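Alr1585 protein (Nostoc sp., PDB 5C2I) acts as a dye-decolorizing (DyP-type) heme peroxidase that probably uses hydrogen peroxide to oxidise dyes and other organic substrates. Local coordinates at residues K258-R267 / Y369-V379; F399-P407 / G416-P424. The protein carries 1 engineered substitution. All coordinates share one frame; numbering follows the deposited sequence.

Overall arrangement
Contacts 1 and 2 lie in series along the chain, with their centres about 21 Å apart. Contact 1 joins the end of strand 250-261 and the start of helix 263-277 to the loop that follows strand 363-369. Contact 2 folds the loop after helix 397-405 back against that helix. They meet through side chains: F266 CE2 lies 3.7 Å from L420 CD1. Both also supply residues to the heme pocket, L259 and Q261 from contact 1 and M400, Q401, L420 and I421 from contact 2. The heme iron binds a water at 2.3 Å. L420 and I421 approach the heme from the side opposite this water.

Contact 1 (K258-R267 / Y369-V379); sequences KLEQNVKAFR and YGENNPSKEPV. With HEM (protoporphyrin IX containing Fe), chain E.
K258 and Y369 make the main aromatic contact. The lysine chain is fully extended, with CG anti to the backbone N (chi1 180°), and crosses the phenol at about a right angle. Its CE sits over one ring face, 3.3 Å from Y369 CE2. The ammonium is an off-centre cation-pi partner, but its stronger partners are E141 and E183. At the ring edge, one water joins Y369 OH to E260 OE2, which also accepts from G381 N.

Backbone bonds hold the start of helix 263-277. V263 N donates to P378 O at 3.0 Å, and K264 N adds a weak bond to the same oxygen. N262 caps the helix: its OD1 takes A265 N at 3.0 Å.

One salt bridge crosses the segments. R267 bends at chi2 (-90°) and brings NH1 to E377 OE2 at 3.0 Å. The carboxylate oxygen lies in the guanidinium plane but is met on its anti side, 32° out of its own plane. V263 CG1 sits over one guanidinium face, near its rim. A water links E377 OE1 to K264 O.

V263 CB meets P378 CD, and V379 CG2 lies against K264 CD at 3.7 Å. Toward the heme, Q261 NE2 approaches methyl CMB at 3.5 Å and bonds to E197.

The 369-379 loop thus ties down the helix start through one carbonyl shared by two N-H groups, with an ion pair further along the helix.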
loop_
_atom_site.group_PDB
_atom_site.type_symbol
_atom_site.label_atom_id
_atom_site.label_comp_id
_atom_site.label_asym_id
_atom_site.label_seq_id
_atom_site.Cartn_x
_atom_site.Cartn_y
_atom_site.Cartn_z
ATOM N N LYS A 258 -15.502 16.163 -23.887
ATOM C CA LYS A 258 -15.234 14.797 -23.491
ATOM C C LYS A 258 -14.455 14.099 -24.614
ATOM O O LYS A 258 -14.974 13.971 -25.728
ATOM C CB LYS A 258 -16.509 14.059 -23.173
ATOM C CG LYS A 258 -16.275 12.616 -22.757
ATOM C CD LYS A 258 -17.562 11.938 -22.254
ATOM C CE LYS A 258 -17.278 10.549 -21.681
ATOM N NZ LYS A 258 -18.462 9.877 -21.084
ATOM N N LEU A 259 -13.207 13.743 -24.337
ATOM C CA LEU A 259 -12.298 13.243 -25.387
ATOM C C LEU A 259 -11.933 11.791 -25.078
ATOM O O LEU A 259 -11.122 11.511 -24.201
ATOM C CB LEU A 259 -11.058 14.152 -25.455
ATOM C CG LEU A 259 -11.291 15.627 -25.742
ATOM C CD1 LEU A 259 -9.964 16.398 -25.843
ATOM C CD2 LEU A 259 -12.107 15.808 -27.007
ATOM N N GLU A 260 -12.515 10.889 -25.848
ATOM C CA GLU A 260 -12.274 9.464 -25.703
ATOM C C GLU A 260 -10.934 9.069 -26.299
ATOM O O GLU A 260 -10.594 9.506 -27.406
ATOM C CB GLU A 260 -13.363 8.675 -26.400
ATOM C CG GLU A 260 -13.254 7.172 -26.227
ATOM C CD GLU A 260 -14.399 6.457 -26.869
ATOM O OE1 GLU A 260 -14.399 6.424 -28.114
ATOM O OE2 GLU A 260 -15.308 5.991 -26.156
ATOM N N GLN A 261 -10.186 8.237 -25.564
ATOM C CA GLN A 261 -8.849 7.858 -25.965
ATOM C C GLN A 261 -8.739 6.368 -26.196
ATOM O O GLN A 261 -8.961 5.597 -25.287
ATOM C CB GLN A 261 -7.829 8.278 -24.887
ATOM C CG GLN A 261 -7.703 9.765 -24.688
ATOM C CD GLN A 261 -6.817 10.107 -23.509
ATOM O OE1 GLN A 261 -7.294 10.437 -22.420
ATOM N NE2 GLN A 261 -5.504 10.014 -23.717
ATOM N N ASN A 262 -8.385 5.985 -27.420
ATOM C CA ASN A 262 -8.224 4.573 -27.756
ATOM C C ASN A 262 -6.774 4.175 -27.432
ATOM O O ASN A 262 -5.869 4.268 -28.267
ATOM C CB ASN A 262 -8.600 4.297 -29.189
ATOM C CG ASN A 262 -8.550 2.819 -29.525
ATOM O OD1 ASN A 262 -7.928 2.031 -28.824
ATOM N ND2 ASN A 262 -9.177 2.443 -30.618
ATOM N N VAL A 263 -6.572 3.758 -26.191
ATOM C CA VAL A 263 -5.238 3.482 -25.668
ATOM C C VAL A 263 -4.614 2.297 -26.375
ATOM O O VAL A 263 -3.437 2.326 -26.745
ATOM C CB VAL A 263 -5.301 3.220 -24.149
ATOM C CG1 VAL A 263 -3.925 2.872 -23.597
ATOM C CG2 VAL A 263 -5.853 4.436 -23.422
ATOM N N LYS A 264 -5.400 1.255 -26.589
ATOM C CA LYS A 264 -4.887 0.043 -27.236
ATOM C C LYS A 264 -4.332 0.363 -28.633
ATOM O O LYS A 264 -3.200 -0.036 -28.982
ATOM C CB LYS A 264 -5.987 -1.017 -27.334
ATOM C CG LYS A 264 -5.528 -2.353 -27.908
ATOM C CD LYS A 264 -6.719 -3.303 -28.013
ATOM C CE LYS A 264 -6.439 -4.452 -28.950
ATOM N NZ LYS A 264 -5.434 -5.335 -28.319
ATOM N N ALA A 265 -5.114 1.084 -29.420
ATOM C CA ALA A 265 -4.726 1.407 -30.791
ATOM C C ALA A 265 -3.584 2.422 -30.839
ATOM O O ALA A 265 -2.677 2.301 -31.674
ATOM C CB ALA A 265 -5.927 1.916 -31.576
ATOM N N PHE A 266 -3.604 3.382 -29.927
ATOM C CA PHE A 266 -2.520 4.361 -29.808
ATOM C C PHE A 266 -1.190 3.647 -29.564
ATOM O O PHE A 266 -0.199 3.918 -30.262
ATOM C CB PHE A 266 -2.823 5.393 -28.730
ATOM C CG PHE A 266 -1.728 6.425 -28.524
ATOM C CD1 PHE A 266 -0.625 6.140 -27.757
ATOM C CD2 PHE A 266 -1.814 7.673 -29.133
ATOM C CE1 PHE A 266 0.372 7.092 -27.570
ATOM C CE2 PHE A 266 -0.812 8.600 -28.989
ATOM C CZ PHE A 266 0.278 8.328 -28.194
ATOM N N ARG A 267 -1.158 2.755 -28.580
ATOM C CA ARG A 267 0.067 2.030 -28.248
ATOM C C ARG A 267 0.569 1.212 -29.463
ATOM O O ARG A 267 1.794 1.152 -29.717
ATOM C CB ARG A 267 -0.135 1.092 -27.057
ATOM C CG ARG A 267 -0.414 1.798 -25.746
ATOM C CD ARG A 267 0.835 2.128 -24.947
ATOM N NE ARG A 267 0.491 3.064 -23.844
ATOM C CZ ARG A 267 -0.117 2.722 -22.702
ATOM N NH1 ARG A 267 -0.490 1.456 -22.455
ATOM N NH2 ARG A 267 -0.388 3.671 -21.780
ATOM N N TYR A 369 -11.564 10.234 -17.072
ATOM C CA TYR A 369 -12.729 9.349 -16.894
ATOM C C TYR A 369 -12.456 7.948 -17.412
ATOM O O TYR A 369 -11.513 7.703 -18.175
ATOM C CB TYR A 369 -13.955 9.909 -17.611
ATOM C CG TYR A 369 -13.987 9.765 -19.116
ATOM C CD1 TYR A 369 -13.441 10.741 -19.953
ATOM C CD2 TYR A 369 -14.628 8.677 -19.718
ATOM C CE1 TYR A 369 -13.512 10.614 -21.331
ATOM C CE2 TYR A 369 -14.687 8.527 -21.093
ATOM C CZ TYR A 369 -14.109 9.493 -21.898
ATOM O OH TYR A 369 -14.203 9.380 -23.254
ATOM N N GLY A 370 -13.280 7.008 -16.970
ATOM C CA GLY A 370 -13.193 5.637 -17.405
ATOM C C GLY A 370 -12.223 4.803 -16.588
ATOM O O GLY A 370 -12.204 4.897 -15.395
ATOM N N GLU A 371 -11.435 3.964 -17.259
ATOM C CA GLU A 371 -10.538 3.003 -16.625
ATOM C C GLU A 371 -9.556 3.703 -15.696
ATOM O O GLU A 371 -8.883 4.655 -16.117
ATOM C CB GLU A 371 -9.729 2.272 -17.720
ATOM C CG GLU A 371 -8.708 1.300 -17.167
ATOM C CD GLU A 371 -9.386 0.255 -16.320
ATOM O OE1 GLU A 371 -10.125 -0.545 -16.932
ATOM O OE2 GLU A 371 -9.255 0.301 -15.051
ATOM N N ASN A 372 -9.489 3.283 -14.437
ATOM C CA ASN A 372 -8.591 3.915 -13.486
ATOM C C ASN A 372 -7.264 3.183 -13.244
ATOM O O ASN A 372 -6.364 3.710 -12.574
ATOM C CB ASN A 372 -9.328 4.206 -12.167
ATOM C CG ASN A 372 -9.496 2.994 -11.275
ATOM O OD1 ASN A 372 -8.935 2.983 -10.204
ATOM N ND2 ASN A 372 -10.296 2.028 -11.659
ATOM N N ASN A 373 -7.148 1.969 -13.766
ATOM C CA ASN A 373 -5.870 1.263 -13.772
ATOM C C ASN A 373 -5.064 1.644 -15.025
ATOM O O ASN A 373 -5.379 1.206 -16.123
ATOM C CB ASN A 373 -6.123 -0.230 -13.721
ATOM C CG ASN A 373 -4.858 -1.030 -13.706
ATOM O OD1 ASN A 373 -3.774 -0.529 -14.008
ATOM N ND2 ASN A 373 -4.993 -2.314 -13.368
ATOM N N PRO A 374 -3.974 2.413 -14.849
ATOM C CA PRO A 374 -3.250 2.911 -16.019
ATOM C C PRO A 374 -2.453 1.854 -16.797
ATOM O O PRO A 374 -1.950 2.160 -17.868
ATOM C CB PRO A 374 -2.298 3.955 -15.411
ATOM C CG PRO A 374 -2.041 3.458 -14.045
ATOM C CD PRO A 374 -3.342 2.840 -13.582
ATOM N N SER A 375 -2.357 0.626 -16.278
ATOM C CA SER A 375 -1.696 -0.450 -17.027
ATOM C C SER A 375 -2.606 -1.038 -18.095
ATOM O O SER A 375 -2.133 -1.757 -18.979
ATOM C CB SER A 375 -1.245 -1.558 -16.081
ATOM O OG SER A 375 -2.397 -2.207 -15.571
ATOM N N LYS A 376 -3.913 -0.776 -18.011
ATOM C CA LYS A 376 -4.866 -1.372 -18.950
ATOM C C LYS A 376 -4.930 -0.559 -20.228
ATOM O O LYS A 376 -4.442 0.542 -20.262
ATOM C CB LYS A 376 -6.238 -1.521 -18.338
ATOM C CG LYS A 376 -6.271 -2.573 -17.244
ATOM C CD LYS A 376 -7.678 -2.650 -16.691
ATOM C CE LYS A 376 -7.800 -3.559 -15.475
ATOM N NZ LYS A 376 -8.349 -4.872 -15.871
ATOM N N GLU A 377 -5.522 -1.133 -21.266
ATOM C CA GLU A 377 -5.546 -0.508 -22.584
ATOM C C GLU A 377 -6.963 -0.489 -23.139
ATOM O O GLU A 377 -7.284 -1.224 -24.048
ATOM C CB GLU A 377 -4.544 -1.221 -23.517
ATOM C CG GLU A 377 -3.098 -0.954 -23.052
ATOM C CD GLU A 377 -2.022 -1.495 -23.994
ATOM O OE1 GLU A 377 -2.358 -2.167 -25.006
ATOM O OE2 GLU A 377 -0.841 -1.237 -23.674
ATOM N N PRO A 378 -7.823 0.390 -22.585
ATOM C CA PRO A 378 -9.184 0.489 -23.091
ATOM C C PRO A 378 -9.227 0.945 -24.557
ATOM O O PRO A 378 -8.438 1.796 -24.970
ATOM C CB PRO A 378 -9.835 1.533 -22.172
ATOM C CG PRO A 378 -8.713 2.345 -21.689
ATOM C CD PRO A 378 -7.554 1.395 -21.554
ATOM N N VAL A 379 -10.170 0.393 -25.313
ATOM C CA VAL A 379 -10.452 0.846 -26.684
ATOM C C VAL A 379 -11.449 2.018 -26.657
ATOM O O VAL A 379 -11.257 3.036 -27.335
ATOM C CB VAL A 379 -10.997 -0.326 -27.520
ATOM C CG1 VAL A 379 -11.491 0.125 -28.892
ATOM C CG2 VAL A 379 -9.906 -1.370 -27.639
HETATM C CHA HEM E . 0.256 19.627 -23.206
HETATM C CHB HEM E . -1.888 15.333 -23.677
HETATM C CHC HEM E . -5.747 17.498 -25.637
HETATM C CHD HEM E . -3.465 21.730 -25.378
HETATM C C1A HEM E . 0.018 18.263 -23.181
HETATM C C2A HEM E . 0.940 17.278 -22.720
HETATM C C3A HEM E . 0.335 16.077 -22.854
HETATM C C4A HEM E . -0.958 16.321 -23.368
HETATM C CMA HEM E . 0.875 14.724 -22.479
HETATM C CAA HEM E . 2.354 17.505 -22.169
HETATM C CBA HEM E . 2.500 17.775 -20.669
HETATM C CGA HEM E . 1.748 19.031 -20.324
HETATM O O1A HEM E . 2.259 20.180 -20.472
HETATM O O2A HEM E . 0.600 18.921 -19.891
HETATM C C1B HEM E . -3.149 15.583 -24.215
HETATM C C2B HEM E . -4.136 14.565 -24.459
HETATM C C3B HEM E . -5.212 15.158 -24.958
HETATM C C4B HEM E . -4.855 16.573 -25.085
HETATM C CMB HEM E . -3.961 13.120 -24.155
HETATM C CAB HEM E . -6.546 14.626 -25.330
HETATM C CBB HEM E . -7.077 13.503 -24.815
HETATM C C1C HEM E . -5.449 18.862 -25.794
HETATM C C2C HEM E . -6.218 19.790 -26.465
HETATM C C3C HEM E . -5.551 20.987 -26.409
HETATM C C4C HEM E . -4.382 20.767 -25.671
HETATM C CMC HEM E . -7.566 19.587 -27.094
HETATM C CAC HEM E . -5.899 22.279 -26.998
HETATM C CBC HEM E . -6.585 22.520 -28.088
HETATM C C1D HEM E . -2.312 21.461 -24.644
HETATM C C2D HEM E . -1.392 22.530 -24.273
HETATM C C3D HEM E . -0.337 21.953 -23.714
HETATM C C4D HEM E . -0.663 20.510 -23.705
HETATM C CMD HEM E . -1.555 24.025 -24.495
HETATM C CAD HEM E . 0.856 22.657 -23.135
HETATM C CBD HEM E . 1.948 22.958 -24.168
HETATM C CGD HEM E . 3.069 23.694 -23.510
HETATM O O1D HEM E . 4.188 23.201 -23.626
HETATM O O2D HEM E . 2.898 24.784 -22.863
HETATM N NA HEM E . -1.112 17.658 -23.648
HETATM N NB HEM E . -3.596 16.712 -24.668
HETATM N NC HEM E . -4.278 19.434 -25.392
HETATM N ND HEM E . -1.809 20.258 -24.358
HETATM FE FE HEM E . -2.664 18.538 -24.539
HETATM O O HOH W 1 -15.940 7.573 -23.983
HETATM O O HOH W 2 -12.164 4.645 -29.214
HETATM O O HOH W 3 -1.881 -2.068 -27.700
HETATM O O HOH W 4 -4.256 -4.363 -25.280
HETATM O O HOH W 5 -3.873 18.802 -22.555
#

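Contact 2 (F399-P407 / G416-P424); sequences FMQSRWANP and GPDPLIGQP. With HEM (protoporphyrin IX containing Fe), chain E.
A405, in the wider pi-type turn of helix 397-405, meets D418: D418 N donates to A405 O at 2.9 Å, and N406 lies next to G422.

An amide network joins Q401 and N406 to the loop. Q401 bends at chi2 (79°), and its NE2 donates to both N406 OD1 and I421 O, each close to the plane of its amide. Q401 NE2 lies 3.1 Å from I421 O, above that carbonyl's plane. N406 OD1 takes a second bond, from Q423 N, at 2.9 Å and almost straight (179°). Its two donors arrive from opposite faces. N406 ND2 bonds to L132 O, so both ends of this amide are held.

D418 shapes the loop itself. Its OD1 receives L420 N at 2.8 Å and also I421 N, two and three residues on, an Asx turn and Asx motif. Its OD2 accepts from H330 ND1, consistent with the aspartate that partners the proximal histidine in DyP-type peroxidases.

Apolar atoms face the heme. I421 CD1 packs on A405 CB at 3.7 Å and also touches the porphyrin, while its CG2 lies 3.5 Å from heme CHC. L420 CD2 is 3.6 Å from heme C1B. M400 SD lies 3.6 Å from heme CAC.

The amide bonds and the D418 N bond join loop to helix, which probably helps to keep L420 and I421 against the porphyrin.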
loop_
_atom_site.group_PDB
_atom_site.type_symbol
_atom_site.label_atom_id
_atom_site.label_comp_id
_atom_site.label_asym_id
_atom_site.label_seq_id
_atom_site.Cartn_x
_atom_site.Cartn_y
_atom_site.Cartn_z
ATOM N N PHE A 399 -8.703 28.895 -31.393
ATOM C CA PHE A 399 -7.514 29.260 -32.171
ATOM C C PHE A 399 -6.479 28.136 -32.142
ATOM O O PHE A 399 -5.990 27.726 -33.178
ATOM C CB PHE A 399 -6.934 30.559 -31.629
ATOM C CG PHE A 399 -5.956 31.229 -32.540
ATOM C CD1 PHE A 399 -4.622 30.815 -32.580
ATOM C CD2 PHE A 399 -6.342 32.323 -33.316
ATOM C CE1 PHE A 399 -3.712 31.448 -33.419
ATOM C CE2 PHE A 399 -5.424 32.972 -34.126
ATOM C CZ PHE A 399 -4.111 32.508 -34.216
ATOM N N MET A 400 -6.211 27.610 -30.945
ATOM C CA MET A 400 -5.224 26.593 -30.755
ATOM C C MET A 400 -5.600 25.328 -31.554
ATOM O O MET A 400 -4.754 24.763 -32.267
ATOM C CB MET A 400 -5.061 26.303 -29.283
ATOM C CG MET A 400 -3.949 25.374 -28.915
ATOM S SD MET A 400 -3.778 25.240 -27.125
ATOM C CE MET A 400 -3.004 26.808 -26.779
ATOM N N GLN A 401 -6.857 24.896 -31.435
ATOM C CA GLN A 401 -7.316 23.700 -32.165
ATOM C C GLN A 401 -7.335 23.952 -33.676
ATOM O O GLN A 401 -6.795 23.143 -34.461
ATOM C CB GLN A 401 -8.698 23.279 -31.691
ATOM C CG GLN A 401 -9.215 21.983 -32.314
ATOM C CD GLN A 401 -8.619 20.744 -31.690
ATOM O OE1 GLN A 401 -8.631 20.568 -30.461
ATOM N NE2 GLN A 401 -8.075 19.882 -32.516
ATOM N N SER A 402 -7.988 25.033 -34.085
ATOM C CA SER A 402 -8.306 25.225 -35.488
ATOM C C SER A 402 -7.162 25.781 -36.330
ATOM O O SER A 402 -7.056 25.453 -37.514
ATOM C CB SER A 402 -9.583 26.075 -35.647
ATOM O OG SER A 402 -9.338 27.447 -35.362
ATOM N N ARG A 403 -6.322 26.622 -35.734
ATOM C CA ARG A 403 -5.254 27.297 -36.476
ATOM C C ARG A 403 -3.897 26.665 -36.266
ATOM O O ARG A 403 -2.985 26.834 -37.089
ATOM C CB ARG A 403 -5.207 28.787 -36.088
ATOM C CG ARG A 403 -6.555 29.516 -36.236
ATOM C CD ARG A 403 -6.774 30.052 -37.629
ATOM N NE ARG A 403 -5.747 31.031 -38.047
ATOM C CZ ARG A 403 -5.873 32.366 -38.019
ATOM N NH1 ARG A 403 -6.991 32.945 -37.584
ATOM N NH2 ARG A 403 -4.853 33.134 -38.428
ATOM N N TRP A 404 -3.704 25.996 -35.143
ATOM C CA TRP A 404 -2.401 25.385 -34.805
ATOM C C TRP A 404 -2.418 23.857 -34.930
ATOM O O TRP A 404 -1.706 23.297 -35.773
ATOM C CB TRP A 404 -1.933 25.820 -33.412
ATOM C CG TRP A 404 -1.522 27.281 -33.354
ATOM C CD1 TRP A 404 -1.422 28.168 -34.413
ATOM C CD2 TRP A 404 -1.056 27.994 -32.192
ATOM N NE1 TRP A 404 -0.983 29.384 -33.952
ATOM C CE2 TRP A 404 -0.735 29.289 -32.600
ATOM C CE3 TRP A 404 -0.887 27.647 -30.855
ATOM C CZ2 TRP A 404 -0.229 30.265 -31.699
ATOM C CZ3 TRP A 404 -0.423 28.615 -29.951
ATOM C CH2 TRP A 404 -0.103 29.901 -30.378
ATOM N N ALA A 405 -3.245 23.198 -34.138
ATOM C CA ALA A 405 -3.284 21.741 -34.135
ATOM C C ALA A 405 -3.742 21.117 -35.461
ATOM O O ALA A 405 -3.064 20.239 -36.005
ATOM C CB ALA A 405 -4.098 21.219 -32.962
ATOM N N ASN A 406 -4.862 21.560 -35.990
ATOM C CA ASN A 406 -5.423 20.943 -37.185
ATOM C C ASN A 406 -4.657 21.169 -38.488
ATOM O O ASN A 406 -4.478 20.223 -39.240
ATOM C CB ASN A 406 -6.875 21.391 -37.386
ATOM C CG ASN A 406 -7.807 20.891 -36.294
ATOM O OD1 ASN A 406 -7.448 20.067 -35.454
ATOM N ND2 ASN A 406 -9.025 21.402 -36.317
ATOM N N PRO A 407 -4.191 22.409 -38.760
ATOM C CA PRO A 407 -3.742 22.626 -40.136
ATOM C C PRO A 407 -2.424 21.935 -40.495
ATOM O O PRO A 407 -1.473 21.915 -39.694
ATOM C CB PRO A 407 -3.539 24.136 -40.213
ATOM C CG PRO A 407 -4.462 24.692 -39.163
ATOM C CD PRO A 407 -4.371 23.689 -38.046
ATOM N N GLY A 416 1.947 18.909 -41.188
ATOM C CA GLY A 416 0.900 17.930 -40.938
ATOM C C GLY A 416 0.164 18.300 -39.667
ATOM O O GLY A 416 0.600 19.154 -38.905
ATOM N N PRO A 417 -0.970 17.643 -39.421
ATOM C CA PRO A 417 -1.699 17.889 -38.184
ATOM C C PRO A 417 -0.951 17.383 -36.952
ATOM O O PRO A 417 -0.116 16.468 -37.047
ATOM C CB PRO A 417 -3.002 17.116 -38.382
ATOM C CG PRO A 417 -2.717 16.106 -39.457
ATOM C CD PRO A 417 -1.594 16.630 -40.278
ATOM N N ASP A 418 -1.270 17.985 -35.796
ATOM C CA ASP A 418 -0.891 17.428 -34.494
ATOM C C ASP A 418 -1.333 15.942 -34.461
ATOM O O ASP A 418 -2.506 15.676 -34.684
ATOM C CB ASP A 418 -1.625 18.263 -33.433
ATOM C CG ASP A 418 -1.354 17.845 -32.005
ATOM O OD1 ASP A 418 -1.326 16.625 -31.686
ATOM O OD2 ASP A 418 -1.239 18.792 -31.183
ATOM N N PRO A 419 -0.380 14.967 -34.280
ATOM C CA PRO A 419 -0.748 13.544 -34.396
ATOM C C PRO A 419 -1.537 13.041 -33.198
ATOM O O PRO A 419 -2.212 12.011 -33.281
ATOM C CB PRO A 419 0.607 12.835 -34.455
ATOM C CG PRO A 419 1.497 13.746 -33.657
ATOM C CD PRO A 419 1.063 15.131 -34.052
ATOM N N LEU A 420 -1.544 13.825 -32.121
ATOM C CA LEU A 420 -2.342 13.488 -30.961
ATOM C C LEU A 420 -3.781 13.964 -31.072
ATOM O O LEU A 420 -4.694 13.177 -30.872
ATOM C CB LEU A 420 -1.659 14.103 -29.708
ATOM C CG LEU A 420 -2.137 13.601 -28.362
ATOM C CD1 LEU A 420 -1.810 12.123 -28.188
ATOM C CD2 LEU A 420 -1.514 14.421 -27.217
ATOM N N ILE A 421 -4.007 15.248 -31.420
ATOM C CA ILE A 421 -5.343 15.840 -31.374
ATOM C C ILE A 421 -5.797 16.514 -32.675
ATOM O O ILE A 421 -6.940 16.997 -32.770
ATOM C CB ILE A 421 -5.470 16.924 -30.253
ATOM C CG1 ILE A 421 -4.582 18.129 -30.552
ATOM C CG2 ILE A 421 -5.177 16.360 -28.908
ATOM C CD1 ILE A 421 -4.944 19.404 -29.803
ATOM N N GLY A 422 -4.959 16.533 -33.702
ATOM C CA GLY A 422 -5.312 17.188 -34.923
ATOM C C GLY A 422 -6.419 16.475 -35.695
ATOM O O GLY A 422 -6.353 15.261 -35.891
ATOM N N GLN A 423 -7.404 17.225 -36.156
ATOM C CA GLN A 423 -8.505 16.687 -37.004
ATOM C C GLN A 423 -8.613 17.486 -38.284
ATOM O O GLN A 423 -8.761 18.705 -38.208
ATOM C CB GLN A 423 -9.889 16.819 -36.313
ATOM C CG GLN A 423 -9.898 16.973 -34.873
ATOM C CD GLN A 423 -11.291 16.908 -34.268
ATOM O OE1 GLN A 423 -11.765 15.835 -33.965
ATOM N NE2 GLN A 423 -11.871 18.057 -33.968
ATOM N N PRO A 424 -8.631 16.808 -39.463
ATOM C CA PRO A 424 -8.507 15.362 -39.635
ATOM C C PRO A 424 -7.075 14.892 -39.484
ATOM O O PRO A 424 -6.145 15.734 -39.531
ATOM C CB PRO A 424 -8.981 15.146 -41.072
ATOM C CG PRO A 424 -8.610 16.436 -41.787
ATOM C CD PRO A 424 -8.899 17.492 -40.743
HETATM C CHA HEM E . 0.256 19.627 -23.206
HETATM C CHB HEM E . -1.888 15.333 -23.677
HETATM C CHC HEM E . -5.747 17.498 -25.637
HETATM C CHD HEM E . -3.465 21.730 -25.378
HETATM C C1A HEM E . 0.018 18.263 -23.181
HETATM C C2A HEM E . 0.940 17.278 -22.720
HETATM C C3A HEM E . 0.335 16.077 -22.854
HETATM C C4A HEM E . -0.958 16.321 -23.368
HETATM C CMA HEM E . 0.875 14.724 -22.479
HETATM C CAA HEM E . 2.354 17.505 -22.169
HETATM C CBA HEM E . 2.500 17.775 -20.669
HETATM C CGA HEM E . 1.748 19.031 -20.324
HETATM O O1A HEM E . 2.259 20.180 -20.472
HETATM O O2A HEM E . 0.600 18.921 -19.891
HETATM C C1B HEM E . -3.149 15.583 -24.215
HETATM C C2B HEM E . -4.136 14.565 -24.459
HETATM C C3B HEM E . -5.212 15.158 -24.958
HETATM C C4B HEM E . -4.855 16.573 -25.085
HETATM C CMB HEM E . -3.961 13.120 -24.155
HETATM C CAB HEM E . -6.546 14.626 -25.330
HETATM C CBB HEM E . -7.077 13.503 -24.815
HETATM C C1C HEM E . -5.449 18.862 -25.794
HETATM C C2C HEM E . -6.218 19.790 -26.465
HETATM C C3C HEM E . -5.551 20.987 -26.409
HETATM C C4C HEM E . -4.382 20.767 -25.671
HETATM C CMC HEM E . -7.566 19.587 -27.094
HETATM C CAC HEM E . -5.899 22.279 -26.998
HETATM C CBC HEM E . -6.585 22.520 -28.088
HETATM C C1D HEM E . -2.312 21.461 -24.644
HETATM C C2D HEM E . -1.392 22.530 -24.273
HETATM C C3D HEM E . -0.337 21.953 -23.714
HETATM C C4D HEM E . -0.663 20.510 -23.705
HETATM C CMD HEM E . -1.555 24.025 -24.495
HETATM C CAD HEM E . 0.856 22.657 -23.135
HETATM C CBD HEM E . 1.948 22.958 -24.168
HETATM C CGD HEM E . 3.069 23.694 -23.510
HETATM O O1D HEM E . 4.188 23.201 -23.626
HETATM O O2D HEM E . 2.898 24.784 -22.863
HETATM N NA HEM E . -1.112 17.658 -23.648
HETATM N NB HEM E . -3.596 16.712 -24.668
HETATM N NC HEM E . -4.278 19.434 -25.392
HETATM N ND HEM E . -1.809 20.258 -24.358
HETATM FE FE HEM E . -2.664 18.538 -24.539
HETATM O O HOH W 6 -5.353 18.003 -40.722
HETATM O O HOH W 5 -3.873 18.802 -22.555
#